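PDB 5U31: CRISPR-associated endonuclease Cas12b, which uses a guide RNA to find matching DNA beside a protospacer adjacent motif and cuts it, with divalent metal, as part of bacterial antiviral defence. Local coordinates for residues Trp724-Val738 with Gln768-Lys780. The protein carries 3 engineered substitutions. Residues are numbered along the deposited sequence; the frame is centred on the assembly and turned at random.
Sequences WRHMGKQVRDWRKDV and QYKFLKSWSFFGK. With nucleotides of chain B.
Trp775 pushes its indole as a knob into a hole formed by Trp724, Met727, Gly728 and Val731, joining two nearly antiparallel helices of the REC2 domain whose axes come within 12.5 Å of each other. With CG anti to the backbone N (chi1 171°), the ring reaches across to the other helix. The beta-branch of Val731 puts one methyl, CG2, over the centre of its six-membered ring, 4.0 Å from the centroid, a CH-pi contact, while CG1 lies near the sugar of A49 of chain B. Met727 SE approaches the same ring obliquely beside CZ3, and Gly728, lacking a side chain, lets Trp775 CZ2 come close to its CA. Trp724 lies nearly parallel to both Trp775 and Phe778 but slid off them, so the three rings form a cluster with little overlap. Lys780, bent at chi4, lays CE and NZ over a face of the Trp724 six-membered ring; NZ stands 3.7 Å from the centroid, a cation-pi contact. Farther along, Trp734 CZ3 comes to the edge of the Phe771 ring, the two planes 72° apart, while Leu772 CD1 rests on one face of the Arg735 guanidinium.

Guide RNA bridges the two helices at two places. Gln768 reads the base edge of U37 of chain B: its OE1 accepts from N3 at 2.8 Å, and its NE2 donates to O4, though that bond's length is doubtful. Arg735 NH1 gives a nearly straight bond (169°) to O2 of that uracil, 3.2 Å away. Beside the knob, Trp775 NE1 donates to C48 O2' of chain B at 3.2 Å, and that hydroxyl donates to Gly728 O. Trp775 and Arg735 thus serve twice, packing against the partner helix by a flat face and turning an N-H to a ribose hydroxyl that DNA would lack or to a uracil edge.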
ATOM      1  N   TRP A 724     -23.005  12.140 -31.416  1.00 65.46           N
ATOM      2  CA  TRP A 724     -22.838  11.150 -30.356  1.00 61.72           C
ATOM      3  C   TRP A 724     -23.166   9.749 -30.855  1.00 62.30           C
ATOM      4  O   TRP A 724     -22.469   8.785 -30.514  1.00 72.26           O
ATOM      5  CB  TRP A 724     -23.707  11.512 -29.151  1.00 55.36           C
ATOM      6  CG  TRP A 724     -23.750  10.459 -28.086  1.00 53.91           C
ATOM      7  CD1 TRP A 724     -22.805  10.216 -27.136  1.00 52.42           C
ATOM      8  CD2 TRP A 724     -24.803   9.514 -27.853  1.00 53.87           C
ATOM      9  NE1 TRP A 724     -23.198   9.173 -26.331  1.00 54.29           N
ATOM     10  CE2 TRP A 724     -24.422   8.727 -26.753  1.00 52.32           C
ATOM     11  CE3 TRP A 724     -26.029   9.257 -28.475  1.00 55.06           C
ATOM     12  CZ2 TRP A 724     -25.222   7.700 -26.259  1.00 51.90           C
ATOM     13  CZ3 TRP A 724     -26.823   8.241 -27.980  1.00 54.64           C
ATOM     14  CH2 TRP A 724     -26.416   7.474 -26.885  1.00 53.07           C
ATOM     15  N   ARG A 725     -24.224   9.615 -31.661  1.00 65.35           N
ATOM     16  CA  ARG A 725     -24.548   8.319 -32.242  1.00 60.29           C
ATOM     17  C   ARG A 725     -23.462   7.857 -33.203  1.00 61.01           C
ATOM     18  O   ARG A 725     -23.173   6.658 -33.284  1.00 57.86           O
ATOM     19  CB  ARG A 725     -25.898   8.392 -32.955  1.00 61.99           C
ATOM     20  CG  ARG A 725     -26.817   7.210 -32.681  1.00 78.64           C
ATOM     21  CD  ARG A 725     -28.181   7.396 -33.334  1.00101.32           C
ATOM     22  NE  ARG A 725     -29.045   6.233 -33.142  1.00107.79           N
ATOM     23  CZ  ARG A 725     -29.167   5.237 -34.015  1.00 95.58           C
ATOM     24  NH1 ARG A 725     -29.976   4.220 -33.753  1.00 95.96           N
ATOM     25  NH2 ARG A 725     -28.480   5.258 -35.151  1.00 76.80           N
ATOM     26  N   HIS A 726     -22.842   8.795 -33.926  1.00 65.24           N
ATOM     27  CA  HIS A 726     -21.723   8.452 -34.798  1.00 67.09           C
ATOM     28  C   HIS A 726     -20.542   7.943 -33.982  1.00 56.44           C
ATOM     29  O   HIS A 726     -20.021   6.852 -34.237  1.00 56.81           O
ATOM     30  CB  HIS A 726     -21.326   9.673 -35.633  1.00 77.37           C
ATOM     31  CG  HIS A 726     -20.229   9.416 -36.621  1.00 81.17           C
ATOM     32  ND1 HIS A 726     -19.753   8.152 -36.899  1.00 77.49           N
ATOM     33  CD2 HIS A 726     -19.517  10.266 -37.398  1.00 75.68           C
ATOM     34  CE1 HIS A 726     -18.792   8.237 -37.802  1.00 78.48           C
ATOM     35  NE2 HIS A 726     -18.630   9.508 -38.120  1.00 76.20           N
HETATM   36  N   MSE A 727     -20.120   8.711 -32.986  1.00 56.11           N
HETATM   37  CA  MSE A 727     -18.999   8.302 -32.155  1.00 58.34           C
HETATM   38  C   MSE A 727     -19.332   7.055 -31.345  1.00 57.14           C
HETATM   39  O   MSE A 727     -18.440   6.337 -30.897  1.00 52.35           O
HETATM   40  CB  MSE A 727     -18.582   9.429 -31.219  1.00 62.79           C
HETATM   41  CG  MSE A 727     -17.162   9.284 -30.731  1.00 73.57           C
HETATM   42 SE   MSE A 727     -16.801  10.318 -29.131  1.00 75.03          SE
HETATM   43  CE  MSE A 727     -17.575  12.004 -29.700  1.00 86.54           C
ATOM     44  N   GLY A 728     -20.629   6.811 -31.151  1.00 53.23           N
ATOM     45  CA  GLY A 728     -21.042   5.616 -30.437  1.00 52.34           C
ATOM     46  C   GLY A 728     -20.705   4.346 -31.192  1.00 53.38           C
ATOM     47  O   GLY A 728     -20.352   3.329 -30.587  1.00 51.35           O
ATOM     48  N   LYS A 729     -20.813   4.381 -32.520  1.00 53.75           N
ATOM     49  CA  LYS A 729     -20.400   3.228 -33.308  1.00 53.94           C
ATOM     50  C   LYS A 729     -18.886   3.078 -33.313  1.00 55.55           C
ATOM     51  O   LYS A 729     -18.375   1.962 -33.454  1.00 69.98           O
ATOM     52  CB  LYS A 729     -20.933   3.339 -34.737  1.00 59.45           C
ATOM     53  CG  LYS A 729     -22.445   3.186 -34.850  1.00 68.11           C
ATOM     54  CD  LYS A 729     -22.887   3.111 -36.302  1.00 82.29           C
ATOM     55  CE  LYS A 729     -24.378   2.824 -36.423  1.00 90.22           C
ATOM     56  NZ  LYS A 729     -24.790   2.626 -37.843  1.00 90.83           N
ATOM     57  N   GLN A 730     -18.156   4.183 -33.152  1.00 52.96           N
ATOM     58  CA  GLN A 730     -16.701   4.095 -33.083  1.00 52.19           C
ATOM     59  C   GLN A 730     -16.248   3.483 -31.764  1.00 50.57           C
ATOM     60  O   GLN A 730     -15.272   2.724 -31.731  1.00 57.86           O
ATOM     61  CB  GLN A 730     -16.079   5.477 -33.274  1.00 52.52           C
ATOM     62  CG  GLN A 730     -16.430   6.131 -34.590  1.00 54.17           C
ATOM     63  CD  GLN A 730     -15.677   7.422 -34.813  1.00 54.49           C
ATOM     64  OE1 GLN A 730     -15.073   7.975 -33.891  1.00 53.54           O
ATOM     65  NE2 GLN A 730     -15.703   7.911 -36.047  1.00 66.85           N
ATOM     66  N   VAL A 731     -16.930   3.812 -30.665  1.00 49.95           N
ATOM     67  CA  VAL A 731     -16.593   3.193 -29.388  1.00 48.49           C
ATOM     68  C   VAL A 731     -16.992   1.726 -29.396  1.00 48.27           C
ATOM     69  O   VAL A 731     -16.332   0.889 -28.767  1.00 47.25           O
ATOM     70  CB  VAL A 731     -17.251   3.954 -28.222  1.00 47.98           C
ATOM     71  CG1 VAL A 731     -16.918   3.292 -26.895  1.00 46.52           C
ATOM     72  CG2 VAL A 731     -16.803   5.406 -28.210  1.00 48.25           C
ATOM     73  N   ARG A 732     -18.059   1.383 -30.116  1.00 49.30           N
ATOM     74  CA  ARG A 732     -18.480  -0.010 -30.201  1.00 49.24           C
ATOM     75  C   ARG A 732     -17.422  -0.862 -30.890  1.00 51.15           C
ATOM     76  O   ARG A 732     -17.073  -1.946 -30.410  1.00 61.18           O
ATOM     77  CB  ARG A 732     -19.815  -0.107 -30.936  1.00 50.52           C
ATOM     78  CG  ARG A 732     -20.282  -1.528 -31.158  1.00 50.67           C
ATOM     79  CD  ARG A 732     -21.643  -1.555 -31.818  1.00 52.54           C
ATOM     80  NE  ARG A 732     -21.703  -0.670 -32.977  1.00 64.34           N
ATOM     81  CZ  ARG A 732     -21.243  -0.987 -34.182  1.00 63.73           C
ATOM     82  NH1 ARG A 732     -20.682  -2.170 -34.388  1.00 70.37           N
ATOM     83  NH2 ARG A 732     -21.341  -0.119 -35.180  1.00 57.26           N
ATOM     84  N   ASP A 733     -16.891  -0.381 -32.018  1.00 50.18           N
ATOM     85  CA  ASP A 733     -15.918  -1.167 -32.770  1.00 50.37           C
ATOM     86  C   ASP A 733     -14.578  -1.231 -32.049  1.00 49.16           C
ATOM     87  O   ASP A 733     -13.892  -2.259 -32.100  1.00 56.48           O
ATOM     88  CB  ASP A 733     -15.741  -0.590 -34.174  1.00 51.77           C
ATOM     89  CG  ASP A 733     -17.016  -0.647 -34.994  1.00 62.60           C
ATOM     90  OD1 ASP A 733     -17.872  -1.511 -34.710  1.00 60.26           O
ATOM     91  OD2 ASP A 733     -17.160   0.171 -35.927  1.00 61.40           O
ATOM     92  N   TRP A 734     -14.184  -0.142 -31.381  1.00 48.57           N
ATOM     93  CA  TRP A 734     -12.920  -0.140 -30.651  1.00 47.46           C
ATOM     94  C   TRP A 734     -12.903  -1.219 -29.576  1.00 53.57           C
ATOM     95  O   TRP A 734     -11.893  -1.907 -29.391  1.00 51.40           O
ATOM     96  CB  TRP A 734     -12.664   1.235 -30.031  1.00 47.09           C
ATOM     97  CG  TRP A 734     -11.606   1.213 -28.969  1.00 45.82           C
ATOM     98  CD1 TRP A 734     -10.315   0.800 -29.108  1.00 45.48           C
ATOM     99  CD2 TRP A 734     -11.751   1.617 -27.601  1.00 44.80           C
ATOM    100  NE1 TRP A 734      -9.644   0.924 -27.915  1.00 44.32           N
ATOM    101  CE2 TRP A 734     -10.504   1.424 -26.974  1.00 43.88           C
ATOM    102  CE3 TRP A 734     -12.812   2.124 -26.847  1.00 44.64           C
ATOM    103  CZ2 TRP A 734     -10.290   1.717 -25.629  1.00 51.07           C
ATOM    104  CZ3 TRP A 734     -12.598   2.418 -25.510  1.00 43.58           C
ATOM    105  CH2 TRP A 734     -11.348   2.212 -24.917  1.00 47.87           C
ATOM    106  N   ARG A 735     -14.019  -1.388 -28.863  1.00 46.48           N
ATOM    107  CA  ARG A 735     -14.085  -2.409 -27.823  1.00 48.08           C
ATOM    108  C   ARG A 735     -14.117  -3.809 -28.420  1.00 52.04           C
ATOM    109  O   ARG A 735     -13.522  -4.735 -27.860  1.00 55.34           O
ATOM    110  CB  ARG A 735     -15.305  -2.174 -26.941  1.00 44.71           C
ATOM    111  CG  ARG A 735     -15.333  -0.805 -26.315  1.00 46.31           C
ATOM    112  CD  ARG A 735     -14.987  -0.847 -24.840  1.00 47.91           C
ATOM    113  NE  ARG A 735     -13.572  -1.098 -24.590  1.00 53.73           N
ATOM    114  CZ  ARG A 735     -13.113  -2.077 -23.815  1.00 60.39           C
ATOM    115  NH1 ARG A 735     -11.808  -2.223 -23.636  1.00 44.88           N
ATOM    116  NH2 ARG A 735     -13.960  -2.901 -23.210  1.00 55.29           N
ATOM    117  N   LYS A 736     -14.812  -3.984 -29.547  1.00 53.51           N
ATOM    118  CA  LYS A 736     -14.768  -5.265 -30.249  1.00 56.17           C
ATOM    119  C   LYS A 736     -13.333  -5.681 -30.537  1.00 58.79           C
ATOM    120  O   LYS A 736     -12.964  -6.847 -30.344  1.00 55.00           O
ATOM    121  CB  LYS A 736     -15.567  -5.186 -31.551  1.00 52.91           C
ATOM    122  CG  LYS A 736     -16.979  -5.735 -31.464  1.00 63.96           C
ATOM    123  CD  LYS A 736     -17.716  -5.547 -32.783  1.00 77.02           C
ATOM    124  CE  LYS A 736     -19.155  -6.039 -32.698  1.00 83.22           C
ATOM    125  NZ  LYS A 736     -19.910  -5.777 -33.957  1.00 79.25           N
ATOM    126  N   ASP A 737     -12.507  -4.739 -30.989  1.00 53.78           N
ATOM    127  CA  ASP A 737     -11.117  -5.046 -31.299  1.00 50.96           C
ATOM    128  C   ASP A 737     -10.257  -5.209 -30.056  1.00 58.73           C
ATOM    129  O   ASP A 737      -9.138  -5.722 -30.162  1.00 74.76           O
ATOM    130  CB  ASP A 737     -10.528  -3.954 -32.200  1.00 47.72           C
ATOM    131  CG  ASP A 737      -9.194  -4.351 -32.786  1.00 57.89           C
ATOM    132  OD1 ASP A 737      -9.186  -5.076 -33.803  1.00 60.90           O
ATOM    133  OD2 ASP A 737      -8.154  -3.958 -32.216  1.00 61.95           O
ATOM    134  N   VAL A 738     -10.742  -4.792 -28.893  1.00 44.74           N
ATOM    135  CA  VAL A 738      -9.984  -4.938 -27.653  1.00 43.48           C
ATOM    136  C   VAL A 738     -10.190  -6.310 -27.033  1.00 63.51           C
ATOM    137  O   VAL A 738      -9.230  -6.964 -26.623  1.00 73.59           O
ATOM    138  CB  VAL A 738     -10.348  -3.809 -26.672  1.00 42.83           C
ATOM    139  CG1 VAL A 738      -9.803  -4.121 -25.300  1.00 42.71           C
ATOM    140  CG2 VAL A 738      -9.793  -2.490 -27.161  1.00 43.22           C
ATOM    141  N   GLN A 768      -8.076   2.851 -20.477  1.00 38.90           N
ATOM    142  CA  GLN A 768      -9.320   2.400 -21.092  1.00 45.03           C
ATOM    143  C   GLN A 768     -10.487   2.503 -20.120  1.00 44.58           C
ATOM    144  O   GLN A 768     -11.600   2.875 -20.509  1.00 39.78           O
ATOM    145  CB  GLN A 768      -9.176   0.962 -21.580  1.00 41.46           C
ATOM    146  CG  GLN A 768      -8.041   0.731 -22.543  1.00 39.81           C
ATOM    147  CD  GLN A 768      -7.905  -0.732 -22.900  1.00 39.78           C
ATOM    148  OE1 GLN A 768      -8.894  -1.404 -23.187  1.00 44.18           O
ATOM    149  NE2 GLN A 768      -6.682  -1.240 -22.870  1.00 39.46           N
ATOM    150  N   TYR A 769     -10.255   2.161 -18.856  1.00 43.76           N
ATOM    151  CA  TYR A 769     -11.310   2.283 -17.859  1.00 37.84           C
ATOM    152  C   TYR A 769     -11.758   3.732 -17.722  1.00 45.24           C
ATOM    153  O   TYR A 769     -12.956   4.031 -17.785  1.00 46.27           O
ATOM    154  CB  TYR A 769     -10.820   1.726 -16.522  1.00 36.77           C
ATOM    155  CG  TYR A 769     -11.876   1.687 -15.447  1.00 47.83           C
ATOM    156  CD1 TYR A 769     -12.692   0.572 -15.282  1.00 44.08           C
ATOM    157  CD2 TYR A 769     -12.055   2.762 -14.593  1.00 48.29           C
ATOM    158  CE1 TYR A 769     -13.657   0.538 -14.297  1.00 40.30           C
ATOM    159  CE2 TYR A 769     -13.016   2.739 -13.610  1.00 54.46           C
ATOM    160  CZ  TYR A 769     -13.813   1.626 -13.462  1.00 49.17           C
ATOM    161  OH  TYR A 769     -14.767   1.617 -12.475  1.00 55.86           O
ATOM    162  N   LYS A 770     -10.801   4.654 -17.565  1.00 45.37           N
ATOM    163  CA  LYS A 770     -11.148   6.058 -17.356  1.00 38.70           C
ATOM    164  C   LYS A 770     -11.931   6.620 -18.536  1.00 42.14           C
ATOM    165  O   LYS A 770     -12.879   7.391 -18.349  1.00 50.89           O
ATOM    166  CB  LYS A 770      -9.890   6.893 -17.113  1.00 38.55           C
ATOM    167  CG  LYS A 770      -9.055   6.481 -15.911  1.00 40.14           C
ATOM    168  CD  LYS A 770      -7.756   7.284 -15.852  1.00 48.07           C
ATOM    169  CE  LYS A 770      -6.818   6.764 -14.772  1.00 62.17           C
ATOM    170  NZ  LYS A 770      -5.573   7.581 -14.673  1.00 72.24           N
ATOM    171  N   PHE A 771     -11.552   6.256 -19.763  1.00 40.36           N
ATOM    172  CA  PHE A 771     -12.303   6.764 -20.906  1.00 41.53           C
ATOM    173  C   PHE A 771     -13.712   6.186 -20.943  1.00 41.80           C
ATOM    174  O   PHE A 771     -14.678   6.914 -21.196  1.00 42.59           O
ATOM    175  CB  PHE A 771     -11.589   6.462 -22.219  1.00 42.09           C
ATOM    176  CG  PHE A 771     -12.457   6.684 -23.420  1.00 43.29           C
ATOM    177  CD1 PHE A 771     -12.723   7.966 -23.868  1.00 44.20           C
ATOM    178  CD2 PHE A 771     -13.044   5.615 -24.074  1.00 43.59           C
ATOM    179  CE1 PHE A 771     -13.540   8.177 -24.958  1.00 45.38           C
ATOM    180  CE2 PHE A 771     -13.864   5.820 -25.165  1.00 44.77           C
ATOM    181  CZ  PHE A 771     -14.112   7.103 -25.607  1.00 45.67           C
ATOM    182  N   LEU A 772     -13.845   4.878 -20.709  1.00 45.84           N
ATOM    183  CA  LEU A 772     -15.164   4.254 -20.716  1.00 43.14           C
ATOM    184  C   LEU A 772     -16.063   4.860 -19.649  1.00 50.42           C
ATOM    185  O   LEU A 772     -17.251   5.106 -19.892  1.00 42.00           O
ATOM    186  CB  LEU A 772     -15.033   2.745 -20.513  1.00 40.81           C
ATOM    187  CG  LEU A 772     -14.532   1.960 -21.725  1.00 41.26           C
ATOM    188  CD1 LEU A 772     -14.427   0.486 -21.407  1.00 40.63           C
ATOM    189  CD2 LEU A 772     -15.458   2.185 -22.898  1.00 42.50           C
ATOM    190  N   LYS A 773     -15.513   5.104 -18.457  1.00 40.40           N
ATOM    191  CA  LYS A 773     -16.253   5.816 -17.423  1.00 40.29           C
ATOM    192  C   LYS A 773     -16.700   7.181 -17.930  1.00 46.85           C
ATOM    193  O   LYS A 773     -17.860   7.576 -17.761  1.00 41.86           O
ATOM    194  CB  LYS A 773     -15.377   5.956 -16.175  1.00 39.28           C
ATOM    195  CG  LYS A 773     -16.116   5.960 -14.846  1.00 51.31           C
ATOM    196  CD  LYS A 773     -16.374   4.544 -14.348  1.00 62.80           C
ATOM    197  CE  LYS A 773     -16.477   4.500 -12.827  1.00 64.49           C
ATOM    198  NZ  LYS A 773     -15.204   4.930 -12.181  1.00 65.20           N
ATOM    199  N   SER A 774     -15.786   7.911 -18.577  1.00 50.27           N
ATOM    200  CA  SER A 774     -16.106   9.232 -19.104  1.00 42.75           C
ATOM    201  C   SER A 774     -17.110   9.152 -20.244  1.00 44.52           C
ATOM    202  O   SER A 774     -17.923  10.065 -20.422  1.00 44.78           O
ATOM    203  CB  SER A 774     -14.823   9.924 -19.568  1.00 42.88           C
ATOM    204  OG  SER A 774     -15.086  11.202 -20.118  1.00 43.97           O
ATOM    205  N   TRP A 775     -17.073   8.070 -21.019  1.00 53.00           N
ATOM    206  CA  TRP A 775     -18.013   7.913 -22.120  1.00 46.05           C
ATOM    207  C   TRP A 775     -19.413   7.588 -21.612  1.00 54.21           C
ATOM    208  O   TRP A 775     -20.399   8.177 -22.069  1.00 46.19           O
ATOM    209  CB  TRP A 775     -17.506   6.828 -23.063  1.00 45.01           C
ATOM    210  CG  TRP A 775     -18.474   6.434 -24.107  1.00 46.06           C
ATOM    211  CD1 TRP A 775     -19.125   5.244 -24.209  1.00 45.98           C
ATOM    212  CD2 TRP A 775     -18.908   7.228 -25.213  1.00 47.44           C
ATOM    213  NE1 TRP A 775     -19.939   5.244 -25.312  1.00 47.24           N
ATOM    214  CE2 TRP A 775     -19.825   6.454 -25.946  1.00 48.16           C
ATOM    215  CE3 TRP A 775     -18.607   8.519 -25.656  1.00 48.20           C
ATOM    216  CZ2 TRP A 775     -20.446   6.925 -27.097  1.00 49.60           C
ATOM    217  CZ3 TRP A 775     -19.224   8.986 -26.794  1.00 49.63           C
ATOM    218  CH2 TRP A 775     -20.134   8.192 -27.503  1.00 50.32           C
ATOM    219  N   SER A 776     -19.517   6.662 -20.655  1.00 52.07           N
ATOM    220  CA  SER A 776     -20.824   6.274 -20.137  1.00 44.20           C
ATOM    221  C   SER A 776     -21.480   7.394 -19.341  1.00 44.46           C
ATOM    222  O   SER A 776     -22.708   7.524 -19.355  1.00 45.15           O
ATOM    223  CB  SER A 776     -20.690   5.026 -19.271  1.00 43.03           C
ATOM    224  OG  SER A 776     -20.082   3.979 -19.999  1.00 42.86           O
ATOM    225  N   PHE A 777     -20.692   8.203 -18.640  1.00 43.98           N
ATOM    226  CA  PHE A 777     -21.225   9.286 -17.829  1.00 44.25           C
ATOM    227  C   PHE A 777     -21.214  10.618 -18.563  1.00 50.95           C
ATOM    228  O   PHE A 777     -21.411  11.668 -17.940  1.00 45.69           O
ATOM    229  CB  PHE A 777     -20.449   9.373 -16.517  1.00 43.11           C
ATOM    230  CG  PHE A 777     -20.600   8.151 -15.664  1.00 48.80           C
ATOM    231  CD1 PHE A 777     -21.833   7.528 -15.550  1.00 51.77           C
ATOM    232  CD2 PHE A 777     -19.516   7.605 -15.006  1.00 43.61           C
ATOM    233  CE1 PHE A 777     -21.986   6.396 -14.780  1.00 41.38           C
ATOM    234  CE2 PHE A 777     -19.662   6.468 -14.235  1.00 51.20           C
ATOM    235  CZ  PHE A 777     -20.900   5.864 -14.121  1.00 40.27           C
ATOM    236  N   PHE A 778     -20.994  10.591 -19.873  1.00 58.05           N
ATOM    237  CA  PHE A 778     -21.123  11.788 -20.687  1.00 63.51           C
ATOM    238  C   PHE A 778     -22.576  12.250 -20.713  1.00 62.80           C
ATOM    239  O   PHE A 778     -23.499  11.440 -20.848  1.00 57.40           O
ATOM    240  CB  PHE A 778     -20.619  11.508 -22.104  1.00 53.55           C
ATOM    241  CG  PHE A 778     -21.211  12.407 -23.141  1.00 49.56           C
ATOM    242  CD1 PHE A 778     -20.752  13.703 -23.294  1.00 50.17           C
ATOM    243  CD2 PHE A 778     -22.236  11.960 -23.959  1.00 50.48           C
ATOM    244  CE1 PHE A 778     -21.303  14.537 -24.244  1.00 57.19           C
ATOM    245  CE2 PHE A 778     -22.792  12.790 -24.910  1.00 57.42           C
ATOM    246  CZ  PHE A 778     -22.325  14.081 -25.053  1.00 61.65           C
ATOM    247  N   GLY A 779     -22.778  13.558 -20.586  1.00 63.97           N
ATOM    248  CA  GLY A 779     -24.108  14.142 -20.513  1.00 61.05           C
ATOM    249  C   GLY A 779     -24.422  14.986 -21.740  1.00 63.82           C
ATOM    250  O   GLY A 779     -23.638  15.856 -22.125  1.00 53.73           O
ATOM    251  N   LYS A 780     -25.590  14.722 -22.333  1.00 68.05           N
ATOM    252  CA  LYS A 780     -26.090  15.500 -23.460  1.00 59.15           C
ATOM    253  C   LYS A 780     -26.759  16.803 -23.042  1.00 60.02           C
ATOM    254  O   LYS A 780     -27.069  17.623 -23.911  1.00 61.49           O
ATOM    255  CB  LYS A 780     -27.089  14.677 -24.276  1.00 67.00           C
ATOM    256  CG  LYS A 780     -26.579  13.327 -24.738  1.00 77.77           C
ATOM    257  CD  LYS A 780     -27.601  12.656 -25.644  1.00 84.88           C
ATOM    258  CE  LYS A 780     -27.248  11.202 -25.899  1.00 91.06           C
ATOM    259  NZ  LYS A 780     -27.236  10.398 -24.643  1.00 91.51           N
TER
ATOM    260  P     C B  48     -26.036  -0.445 -29.841  1.00 71.90           P
ATOM    261  OP1   C B  48     -25.485  -1.556 -30.657  1.00 61.80           O
ATOM    262  OP2   C B  48     -27.007  -0.744 -28.759  1.00 64.24           O
ATOM    263  O5'   C B  48     -24.832   0.364 -29.186  1.00 73.81           O
ATOM    264  C5'   C B  48     -23.865   1.000 -30.006  1.00 60.27           C
ATOM    265  C4'   C B  48     -22.974   1.921 -29.214  1.00 51.04           C
ATOM    266  O4'   C B  48     -23.708   3.104 -28.815  1.00 51.45           O
ATOM    267  C3'   C B  48     -22.430   1.373 -27.908  1.00 53.89           C
ATOM    268  O3'   C B  48     -21.324   0.511 -28.087  1.00 48.79           O
ATOM    269  C2'   C B  48     -22.097   2.640 -27.129  1.00 53.45           C
ATOM    270  O2'   C B  48     -20.861   3.188 -27.561  1.00 55.77           O
ATOM    271  C1'   C B  48     -23.222   3.575 -27.575  1.00 50.23           C
ATOM    272  N1    C B  48     -24.338   3.614 -26.608  1.00 50.03           N
ATOM    273  C2    C B  48     -24.222   4.466 -25.514  1.00 49.35           C
ATOM    274  O2    C B  48     -23.190   5.138 -25.399  1.00 48.94           O
ATOM    275  N3    C B  48     -25.226   4.534 -24.617  1.00 49.21           N
ATOM    276  C4    C B  48     -26.317   3.787 -24.790  1.00 55.08           C
ATOM    277  N4    C B  48     -27.287   3.885 -23.876  1.00 55.33           N
ATOM    278  C5    C B  48     -26.467   2.908 -25.904  1.00 50.42           C
ATOM    279  C6    C B  48     -25.460   2.853 -26.784  1.00 51.11           C
ATOM    280  P     A B  49     -21.135  -0.759 -27.124  1.00 47.73           P
ATOM    281  OP1   A B  49     -20.016  -1.571 -27.667  1.00 66.24           O
ATOM    282  OP2   A B  49     -22.474  -1.367 -26.898  1.00 47.88           O
ATOM    283  O5'   A B  49     -20.645  -0.133 -25.745  1.00 46.29           O
ATOM    284  C5'   A B  49     -19.480   0.675 -25.686  1.00 45.91           C
ATOM    285  C4'   A B  49     -19.405   1.436 -24.389  1.00 45.02           C
ATOM    286  O4'   A B  49     -20.449   2.443 -24.337  1.00 45.75           O
ATOM    287  C3'   A B  49     -19.631   0.617 -23.134  1.00 43.92           C
ATOM    288  O3'   A B  49     -18.494  -0.121 -22.744  1.00 42.96           O
ATOM    289  C2'   A B  49     -20.059   1.673 -22.127  1.00 43.64           C
ATOM    290  O2'   A B  49     -18.939   2.412 -21.662  1.00 43.09           O
ATOM    291  C1'   A B  49     -20.907   2.588 -23.008  1.00 44.97           C
ATOM    292  N9    A B  49     -22.333   2.219 -22.951  1.00 46.34           N
ATOM    293  C8    A B  49     -23.104   1.606 -23.909  1.00 47.25           C
ATOM    294  N7    A B  49     -24.347   1.407 -23.538  1.00 46.76           N
ATOM    295  C5    A B  49     -24.391   1.922 -22.249  1.00 45.94           C
ATOM    296  C6    A B  49     -25.421   2.019 -21.299  1.00 45.80           C
ATOM    297  N6    A B  49     -26.667   1.587 -21.502  1.00 66.04           N
ATOM    298  N1    A B  49     -25.128   2.588 -20.111  1.00 44.96           N
ATOM    299  C2    A B  49     -23.885   3.026 -19.893  1.00 44.29           C
ATOM    300  N3    A B  49     -22.835   2.991 -20.703  1.00 44.33           N
ATOM    301  C4    A B  49     -23.160   2.423 -21.876  1.00 45.17           C
ATOM    302  P     U B  37      -8.153 -11.488 -22.308  1.00 50.58           P
ATOM    303  OP1   U B  37      -8.564 -12.877 -22.627  1.00 63.14           O
ATOM    304  OP2   U B  37      -8.454 -10.383 -23.247  1.00 63.04           O
ATOM    305  O5'   U B  37      -8.890 -11.110 -20.955  1.00 47.60           O
ATOM    306  C5'   U B  37      -8.745  -9.818 -20.378  1.00 41.24           C
ATOM    307  C4'   U B  37     -10.071  -9.101 -20.247  1.00 37.77           C
ATOM    308  O4'   U B  37      -9.785  -7.683 -20.169  1.00 40.90           O
ATOM    309  C3'   U B  37     -11.008  -9.281 -21.437  1.00 38.78           C
ATOM    310  O3'   U B  37     -12.385  -9.171 -21.043  1.00 38.78           O
ATOM    311  C2'   U B  37     -10.626  -8.113 -22.335  1.00 39.34           C
ATOM    312  O2'   U B  37     -11.646  -7.693 -23.211  1.00 53.05           O
ATOM    313  C1'   U B  37     -10.272  -7.021 -21.322  1.00 40.54           C
ATOM    314  N1    U B  37      -9.210  -6.125 -21.806  1.00 38.71           N
ATOM    315  C2    U B  37      -9.448  -4.766 -21.899  1.00 38.90           C
ATOM    316  O2    U B  37     -10.506  -4.254 -21.581  1.00 38.93           O
ATOM    317  N3    U B  37      -8.396  -4.021 -22.376  1.00 45.53           N
ATOM    318  C4    U B  37      -7.158  -4.490 -22.777  1.00 52.58           C
ATOM    319  O4    U B  37      -6.301  -3.706 -23.191  1.00 49.14           O
ATOM    320  C5    U B  37      -6.995  -5.906 -22.656  1.00 49.64           C
ATOM    321  C6    U B  37      -8.001  -6.651 -22.191  1.00 45.27           C
TER